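Local coordinates for 3-phosphoshikimate 1-carboxyvinyltransferase (Streptomyces sviceus, PDB 7M0O), which probably transfers the enolpyruvyl group of phosphoenolpyruvate to the 5-hydroxyl of shikimate-3-phosphate, the sixth step of chorismate biosynthesis, at residues A14-V28 with G210-D222. Sequence-based numbering, arbitrary orientation.
Sequences ALFLAAAADGVTTLV and GGYRATTYAIEPD
Leu17 and Tyr212 each hold CG beside the backbone N, anti to the carbonyl carbon (chi1 -65° for Tyr212), and these torsions bring a methyl against a ring. Leu17 CD2 sits over one face of the Tyr212 ring, 3.5 Å from the centroid and 19° off the normal, a CH-pi contact shifted toward the CE1 and CZ rim. Ala21 CB packs on Tyr212 CB, while the phenol OH is hydrogen-bonded to the carbonyl of Leu162. With an alanine in place of Tyr212, the Leu17 methyl would probably lose its aromatic partner and the Leu162 carbonyl this donor. At the C-terminal end of the helix a water donates to Ala20 O and accepts from Tyr212 N. Just beyond, Asp22 N donates to Tyr212 O (3.0 Å) and Ala214 N to Asp22 O, both donors lying well above the acceptor's carbonyl plane; this bridge, centred on Asp22 and Arg213, stands apart from the strand pairing. Beyond a one-residue shift in register, Thr26 N bonds Thr215 O, Tyr217 N bonds Thr26 O (2.7 Å, nearly straight), Val28 N bonds Tyr217 O and Ile219 N bonds Val28 O (2.9 Å). On the helix-facing side, Ala14 CB presses tightly on Ile219 CD1 at 3.5 Å. The alternating bonds, with segment axes 17° apart, show parallel pairing: strand 216-218 forms one edge of a mixed four-stranded sheet, beside the strand of a helix-turn-strand unit, within the EPSP synthase fold.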
ATOM      1  N   ALA A  14      -1.053   6.516  -8.571  1.00 11.50           N
ATOM      2  CA  ALA A  14      -2.096   6.930  -9.513  1.00 13.05           C
ATOM      3  C   ALA A  14      -2.162   8.444  -9.663  1.00 11.42           C
ATOM      4  O   ALA A  14      -2.488   8.946 -10.749  1.00 10.96           O
ATOM      5  CB  ALA A  14      -3.457   6.398  -9.065  1.00 10.21           C
ATOM      6  N   LEU A  15      -1.911   9.184  -8.574  1.00 11.33           N
ATOM      7  CA  LEU A  15      -1.914  10.649  -8.645  1.00 10.94           C
ATOM      8  C   LEU A  15      -0.792  11.159  -9.541  1.00 16.45           C
ATOM      9  O   LEU A  15      -0.984  12.107 -10.316  1.00 13.13           O
ATOM     10  CB  LEU A  15      -1.775  11.251  -7.244  1.00 13.68           C
ATOM     11  CG  LEU A  15      -3.018  11.219  -6.369  1.00 17.18           C
ATOM     12  CD1 LEU A  15      -2.687  11.627  -4.942  1.00 16.63           C
ATOM     13  CD2 LEU A  15      -4.046  12.139  -6.943  1.00 18.17           C
ATOM     14  N   PHE A  16       0.394  10.555  -9.428  1.00 11.95           N
ATOM     15  CA  PHE A  16       1.497  10.895 -10.322  1.00 10.25           C
ATOM     16  C   PHE A  16       1.114  10.644 -11.772  1.00 12.62           C
ATOM     17  O   PHE A  16       1.315  11.501 -12.640  1.00 14.45           O
ATOM     18  CB  PHE A  16       2.737  10.082  -9.936  1.00 10.90           C
ATOM     19  CG  PHE A  16       3.986  10.439 -10.716  1.00 13.87           C
ATOM     20  CD1 PHE A  16       4.093  10.132 -12.076  1.00 12.21           C
ATOM     21  CD2 PHE A  16       5.069  11.045 -10.088  1.00 17.25           C
ATOM     22  CE1 PHE A  16       5.244  10.447 -12.807  1.00 13.06           C
ATOM     23  CE2 PHE A  16       6.235  11.360 -10.815  1.00 16.61           C
ATOM     24  CZ  PHE A  16       6.315  11.055 -12.169  1.00 13.37           C
ATOM     25  N   LEU A  17       0.611   9.444 -12.060  1.00 14.02           N
ATOM     26  CA  LEU A  17       0.263   9.088 -13.433  1.00 12.96           C
ATOM     27  C   LEU A  17      -0.829  10.003 -13.988  1.00 13.29           C
ATOM     28  O   LEU A  17      -0.762  10.421 -15.158  1.00 12.65           O
ATOM     29  CB  LEU A  17      -0.157   7.620 -13.477  1.00 11.95           C
ATOM     30  CG  LEU A  17       1.007   6.676 -13.155  1.00 14.10           C
ATOM     31  CD1 LEU A  17       0.540   5.289 -12.737  1.00 11.67           C
ATOM     32  CD2 LEU A  17       1.899   6.564 -14.388  1.00 13.84           C
ATOM     33  N   ALA A  18      -1.837  10.334 -13.162  1.00 11.35           N
ATOM     34  CA  ALA A  18      -2.905  11.232 -13.603  1.00 11.04           C
ATOM     35  C   ALA A  18      -2.359  12.612 -13.940  1.00 13.49           C
ATOM     36  O   ALA A  18      -2.824  13.256 -14.885  1.00 13.36           O
ATOM     37  CB  ALA A  18      -3.996  11.350 -12.533  1.00 12.37           C
ATOM     38  N   ALA A  19      -1.395  13.095 -13.155  1.00 12.38           N
ATOM     39  CA  ALA A  19      -0.778  14.385 -13.432  1.00 12.61           C
ATOM     40  C   ALA A  19       0.037  14.370 -14.718  1.00 12.78           C
ATOM     41  O   ALA A  19       0.083  15.379 -15.434  1.00 12.53           O
ATOM     42  CB  ALA A  19       0.114  14.784 -12.261  1.00 14.62           C
ATOM     43  N   ALA A  20       0.725  13.263 -15.006  1.00 12.18           N
ATOM     44  CA  ALA A  20       1.743  13.260 -16.052  1.00 11.59           C
ATOM     45  C   ALA A  20       1.214  12.815 -17.414  1.00 14.26           C
ATOM     46  O   ALA A  20       1.888  13.046 -18.424  1.00 19.25           O
ATOM     47  CB  ALA A  20       2.920  12.364 -15.637  1.00 13.67           C
ATOM     48  N   ALA A  21       0.019  12.239 -17.475  1.00 14.55           N
ATOM     49  CA  ALA A  21      -0.441  11.611 -18.702  1.00 14.69           C
ATOM     50  C   ALA A  21      -0.978  12.635 -19.705  1.00 17.95           C
ATOM     51  O   ALA A  21      -1.211  13.808 -19.399  1.00 18.15           O
ATOM     52  CB  ALA A  21      -1.510  10.567 -18.387  1.00 14.29           C
ATOM     53  N   ASP A  22      -1.161  12.168 -20.934  1.00 16.60           N
ATOM     54  CA  ASP A  22      -1.753  12.969 -21.998  1.00 19.47           C
ATOM     55  C   ASP A  22      -3.254  12.707 -21.981  1.00 19.92           C
ATOM     56  O   ASP A  22      -3.704  11.612 -22.338  1.00 24.96           O
ATOM     57  CB  ASP A  22      -1.112  12.614 -23.338  1.00 21.91           C
ATOM     58  CG  ASP A  22      -1.701  13.393 -24.498  1.00 24.45           C
ATOM     59  OD1 ASP A  22      -2.330  14.444 -24.263  1.00 33.19           O
ATOM     60  OD2 ASP A  22      -1.537  12.950 -25.653  1.00 33.57           O
ATOM     61  N   GLY A  23      -4.018  13.690 -21.524  1.00 20.29           N
ATOM     62  CA  GLY A  23      -5.465  13.614 -21.459  1.00 22.12           C
ATOM     63  C   GLY A  23      -5.970  13.842 -20.047  1.00 17.98           C
ATOM     64  O   GLY A  23      -5.223  14.214 -19.136  1.00 19.12           O
ATOM     65  N   VAL A  24      -7.271  13.636 -19.867  1.00 19.44           N
ATOM     66  CA  VAL A  24      -7.912  13.798 -18.565  1.00 15.46           C
ATOM     67  C   VAL A  24      -8.059  12.419 -17.940  1.00 15.47           C
ATOM     68  O   VAL A  24      -8.702  11.534 -18.515  1.00 17.39           O
ATOM     69  CB  VAL A  24      -9.272  14.502 -18.688  1.00 21.05           C
ATOM     70  CG1 VAL A  24      -9.897  14.641 -17.315  1.00 17.72           C
ATOM     71  CG2 VAL A  24      -9.095  15.864 -19.340  1.00 28.39           C
ATOM     72  N   THR A  25      -7.435  12.221 -16.780  1.00 12.84           N
ATOM     73  CA  THR A  25      -7.539  10.964 -16.052  1.00 16.04           C
ATOM     74  C   THR A  25      -8.589  11.080 -14.958  1.00 14.57           C
ATOM     75  O   THR A  25      -8.658  12.089 -14.251  1.00 13.83           O
ATOM     76  CB  THR A  25      -6.199  10.572 -15.425  1.00 10.88           C
ATOM     77  OG1 THR A  25      -5.304  10.187 -16.451  1.00 13.83           O
ATOM     78  CG2 THR A  25      -6.353   9.407 -14.445  1.00 16.25           C
ATOM     79  N   THR A  26      -9.398  10.034 -14.824  1.00 13.46           N
ATOM     80  CA  THR A  26     -10.358   9.912 -13.734  1.00 15.04           C
ATOM     81  C   THR A  26      -9.884   8.803 -12.799  1.00 18.47           C
ATOM     82  O   THR A  26      -9.686   7.661 -13.232  1.00 19.83           O
ATOM     83  CB  THR A  26     -11.758   9.625 -14.279  1.00 21.21           C
ATOM     84  OG1 THR A  26     -12.108  10.640 -15.230  1.00 23.14           O
ATOM     85  CG2 THR A  26     -12.799   9.603 -13.155  1.00 22.15           C
ATOM     86  N   LEU A  27      -9.665   9.151 -11.533  1.00 13.90           N
ATOM     87  CA  LEU A  27      -9.317   8.200 -10.489  1.00 15.06           C
ATOM     88  C   LEU A  27     -10.571   7.898  -9.682  1.00 17.23           C
ATOM     89  O   LEU A  27     -11.203   8.815  -9.142  1.00 17.92           O
ATOM     90  CB  LEU A  27      -8.228   8.765  -9.580  1.00 16.86           C
ATOM     91  CG  LEU A  27      -6.942   9.219 -10.276  1.00 14.98           C
ATOM     92  CD1 LEU A  27      -5.929   9.653  -9.238  1.00 14.84           C
ATOM     93  CD2 LEU A  27      -6.400   8.081 -11.126  1.00 12.29           C
ATOM     94  N   VAL A  28     -10.924   6.622  -9.580  1.00 13.29           N
ATOM     95  CA  VAL A  28     -12.142   6.218  -8.882  1.00 14.69           C
ATOM     96  C   VAL A  28     -11.786   5.692  -7.493  1.00 20.87           C
ATOM     97  O   VAL A  28     -10.922   4.818  -7.346  1.00 15.09           O
ATOM     98  CB  VAL A  28     -12.917   5.179  -9.711  1.00 22.74           C
ATOM     99  CG1 VAL A  28     -14.235   4.854  -9.059  1.00 16.43           C
ATOM    100  CG2 VAL A  28     -13.136   5.711 -11.125  1.00 23.21           C
ATOM    101  N   GLY A 210       8.123   8.777 -24.426  1.00 12.56           N
ATOM    102  CA  GLY A 210       6.867   8.936 -25.131  1.00 17.17           C
ATOM    103  C   GLY A 210       5.657   9.218 -24.275  1.00 22.35           C
ATOM    104  O   GLY A 210       4.568   9.425 -24.825  1.00 21.20           O
ATOM    105  N   GLY A 211       5.799   9.219 -22.959  1.00 19.18           N
ATOM    106  CA  GLY A 211       4.723   9.630 -22.084  1.00 18.56           C
ATOM    107  C   GLY A 211       3.702   8.546 -21.793  1.00 17.89           C
ATOM    108  O   GLY A 211       3.840   7.366 -22.147  1.00 17.08           O
ATOM    109  N   TYR A 212       2.630   8.992 -21.139  1.00 17.45           N
ATOM    110  CA  TYR A 212       1.523   8.163 -20.691  1.00 13.93           C
ATOM    111  C   TYR A 212       0.236   8.529 -21.418  1.00 18.13           C
ATOM    112  O   TYR A 212       0.086   9.639 -21.930  1.00 17.81           O
ATOM    113  CB  TYR A 212       1.292   8.322 -19.182  1.00 15.20           C
ATOM    114  CG  TYR A 212       2.412   7.851 -18.285  1.00 16.91           C
ATOM    115  CD1 TYR A 212       2.642   6.503 -18.077  1.00 11.46           C
ATOM    116  CD2 TYR A 212       3.224   8.766 -17.616  1.00 14.32           C
ATOM    117  CE1 TYR A 212       3.669   6.077 -17.238  1.00 15.38           C
ATOM    118  CE2 TYR A 212       4.234   8.352 -16.772  1.00 10.59           C
ATOM    119  CZ  TYR A 212       4.459   7.013 -16.592  1.00  9.57           C
ATOM    120  OH  TYR A 212       5.474   6.616 -15.738  1.00 14.31           O
ATOM    121  N   ARG A 213      -0.714   7.586 -21.411  1.00 15.14           N
ATOM    122  CA  ARG A 213      -2.050   7.772 -21.970  1.00 19.97           C
ATOM    123  C   ARG A 213      -3.061   7.830 -20.829  1.00 16.26           C
ATOM    124  O   ARG A 213      -3.176   6.865 -20.063  1.00 17.35           O
ATOM    125  CB  ARG A 213      -2.408   6.625 -22.915  1.00 20.15           C
ATOM    126  CG  ARG A 213      -2.187   6.919 -24.401  1.00 32.29           C
ATOM    127  CD  ARG A 213      -0.735   7.261 -24.711  1.00 32.80           C
ATOM    128  NE  ARG A 213       0.200   6.379 -24.011  1.00 37.63           N
ATOM    129  CZ  ARG A 213       1.512   6.335 -24.238  1.00 38.83           C
ATOM    130  NH1 ARG A 213       2.065   7.116 -25.164  1.00 34.63           N
ATOM    131  NH2 ARG A 213       2.273   5.500 -23.542  1.00 32.17           N
ATOM    132  N   ALA A 214      -3.809   8.932 -20.736  1.00 15.75           N
ATOM    133  CA  ALA A 214      -4.804   9.080 -19.681  1.00 14.08           C
ATOM    134  C   ALA A 214      -5.868   7.998 -19.796  1.00 16.67           C
ATOM    135  O   ALA A 214      -6.138   7.467 -20.882  1.00 17.43           O
ATOM    136  CB  ALA A 214      -5.477  10.449 -19.743  1.00 17.62           C
ATOM    137  N   THR A 215      -6.502   7.703 -18.668  1.00 16.23           N
ATOM    138  CA  THR A 215      -7.517   6.662 -18.617  1.00 18.74           C
ATOM    139  C   THR A 215      -8.412   6.900 -17.402  1.00 21.59           C
ATOM    140  O   THR A 215      -8.221   7.847 -16.635  1.00 17.83           O
ATOM    141  CB  THR A 215      -6.854   5.278 -18.587  1.00 21.58           C
ATOM    142  OG1 THR A 215      -7.837   4.264 -18.818  1.00 22.76           O
ATOM    143  CG2 THR A 215      -6.172   5.038 -17.242  1.00 22.75           C
ATOM    144  N   THR A 216      -9.429   6.054 -17.257  1.00 18.78           N
ATOM    145  CA  THR A 216     -10.181   5.954 -16.015  1.00 14.22           C
ATOM    146  C   THR A 216      -9.539   4.830 -15.215  1.00 19.85           C
ATOM    147  O   THR A 216      -9.447   3.705 -15.708  1.00 20.05           O
ATOM    148  CB  THR A 216     -11.664   5.676 -16.274  1.00 22.49           C
ATOM    149  OG1 THR A 216     -12.302   6.850 -16.788  1.00 22.69           O
ATOM    150  CG2 THR A 216     -12.380   5.275 -14.985  1.00 18.69           C
ATOM    151  N   TYR A 217      -9.058   5.139 -14.006  1.00 17.11           N
ATOM    152  CA  TYR A 217      -8.306   4.176 -13.208  1.00 20.44           C
ATOM    153  C   TYR A 217      -8.940   4.071 -11.830  1.00 17.45           C
ATOM    154  O   TYR A 217      -8.975   5.055 -11.083  1.00 16.68           O
ATOM    155  CB  TYR A 217      -6.820   4.547 -13.088  1.00 16.24           C
ATOM    156  CG  TYR A 217      -6.042   3.420 -12.448  1.00 14.24           C
ATOM    157  CD1 TYR A 217      -5.627   2.321 -13.195  1.00 16.85           C
ATOM    158  CD2 TYR A 217      -5.780   3.428 -11.085  1.00 13.68           C
ATOM    159  CE1 TYR A 217      -4.954   1.267 -12.591  1.00 18.67           C
ATOM    160  CE2 TYR A 217      -5.114   2.387 -10.475  1.00 14.81           C
ATOM    161  CZ  TYR A 217      -4.704   1.312 -11.230  1.00 17.17           C
ATOM    162  OH  TYR A 217      -4.040   0.277 -10.609  1.00 18.14           O
ATOM    163  N   ALA A 218      -9.446   2.885 -11.506  1.00 14.92           N
ATOM    164  CA  ALA A 218     -10.043   2.610 -10.207  1.00 18.22           C
ATOM    165  C   ALA A 218      -8.969   2.162  -9.219  1.00 15.28           C
ATOM    166  O   ALA A 218      -8.191   1.241  -9.513  1.00 14.22           O
ATOM    167  CB  ALA A 218     -11.121   1.531 -10.336  1.00 16.99           C
ATOM    168  N   ILE A 219      -8.950   2.800  -8.049  1.00 14.90           N
ATOM    169  CA  ILE A 219      -8.014   2.464  -6.977  1.00 11.17           C
ATOM    170  C   ILE A 219      -8.580   1.300  -6.175  1.00  9.89           C
ATOM    171  O   ILE A 219      -9.721   1.360  -5.689  1.00 15.73           O
ATOM    172  CB  ILE A 219      -7.763   3.678  -6.067  1.00 13.66           C
ATOM    173  CG1 ILE A 219      -7.172   4.845  -6.865  1.00 21.15           C
ATOM    174  CG2 ILE A 219      -6.864   3.279  -4.866  1.00 12.20           C
ATOM    175  CD1 ILE A 219      -5.941   4.473  -7.575  1.00 21.85           C
ATOM    176  N   GLU A 220      -7.776   0.251  -6.017  1.00 10.13           N
ATOM    177  CA  GLU A 220      -8.205  -0.905  -5.221  1.00 12.52           C
ATOM    178  C   GLU A 220      -8.293  -0.543  -3.740  1.00 11.31           C
ATOM    179  O   GLU A 220      -7.428   0.166  -3.217  1.00 11.70           O
ATOM    180  CB  GLU A 220      -7.229  -2.075  -5.373  1.00 11.65           C
ATOM    181  CG  GLU A 220      -7.277  -2.782  -6.701  1.00 15.23           C
ATOM    182  CD  GLU A 220      -6.145  -3.792  -6.884  1.00 17.36           C
ATOM    183  OE1 GLU A 220      -5.533  -4.259  -5.884  1.00 15.76           O
ATOM    184  OE2 GLU A 220      -5.866  -4.119  -8.054  1.00 19.89           O
ATOM    185  N   PRO A 221      -9.313  -1.028  -3.033  1.00 10.26           N
ATOM    186  CA  PRO A 221      -9.270  -0.975  -1.570  1.00 12.12           C
ATOM    187  C   PRO A 221      -8.067  -1.750  -1.057  1.00 12.12           C
ATOM    188  O   PRO A 221      -7.615  -2.715  -1.677  1.00 12.13           O
ATOM    189  CB  PRO A 221     -10.586  -1.643  -1.144  1.00 12.87           C
ATOM    190  CG  PRO A 221     -11.462  -1.567  -2.370  1.00 15.16           C
ATOM    191  CD  PRO A 221     -10.553  -1.637  -3.545  1.00 13.55           C
ATOM    192  N   ASP A 222      -7.543  -1.324   0.082  1.00 12.51           N
ATOM    193  CA  ASP A 222      -6.420  -2.035   0.675  1.00 10.09           C
ATOM    194  C   ASP A 222      -6.815  -3.483   0.957  1.00 10.99           C
ATOM    195  O   ASP A 222      -7.746  -3.752   1.726  1.00 11.06           O
ATOM    196  CB  ASP A 222      -5.960  -1.335   1.953  1.00 13.22           C
ATOM    197  CG  ASP A 222      -4.631  -1.856   2.457  1.00 17.12           C
ATOM    198  OD1 ASP A 222      -4.571  -3.024   2.894  1.00 14.30           O
ATOM    199  OD2 ASP A 222      -3.645  -1.090   2.443  1.00 18.40           O
TER
HETATM  200  O   HOH W   1       2.974  11.917 -20.589  1.00 17.55           O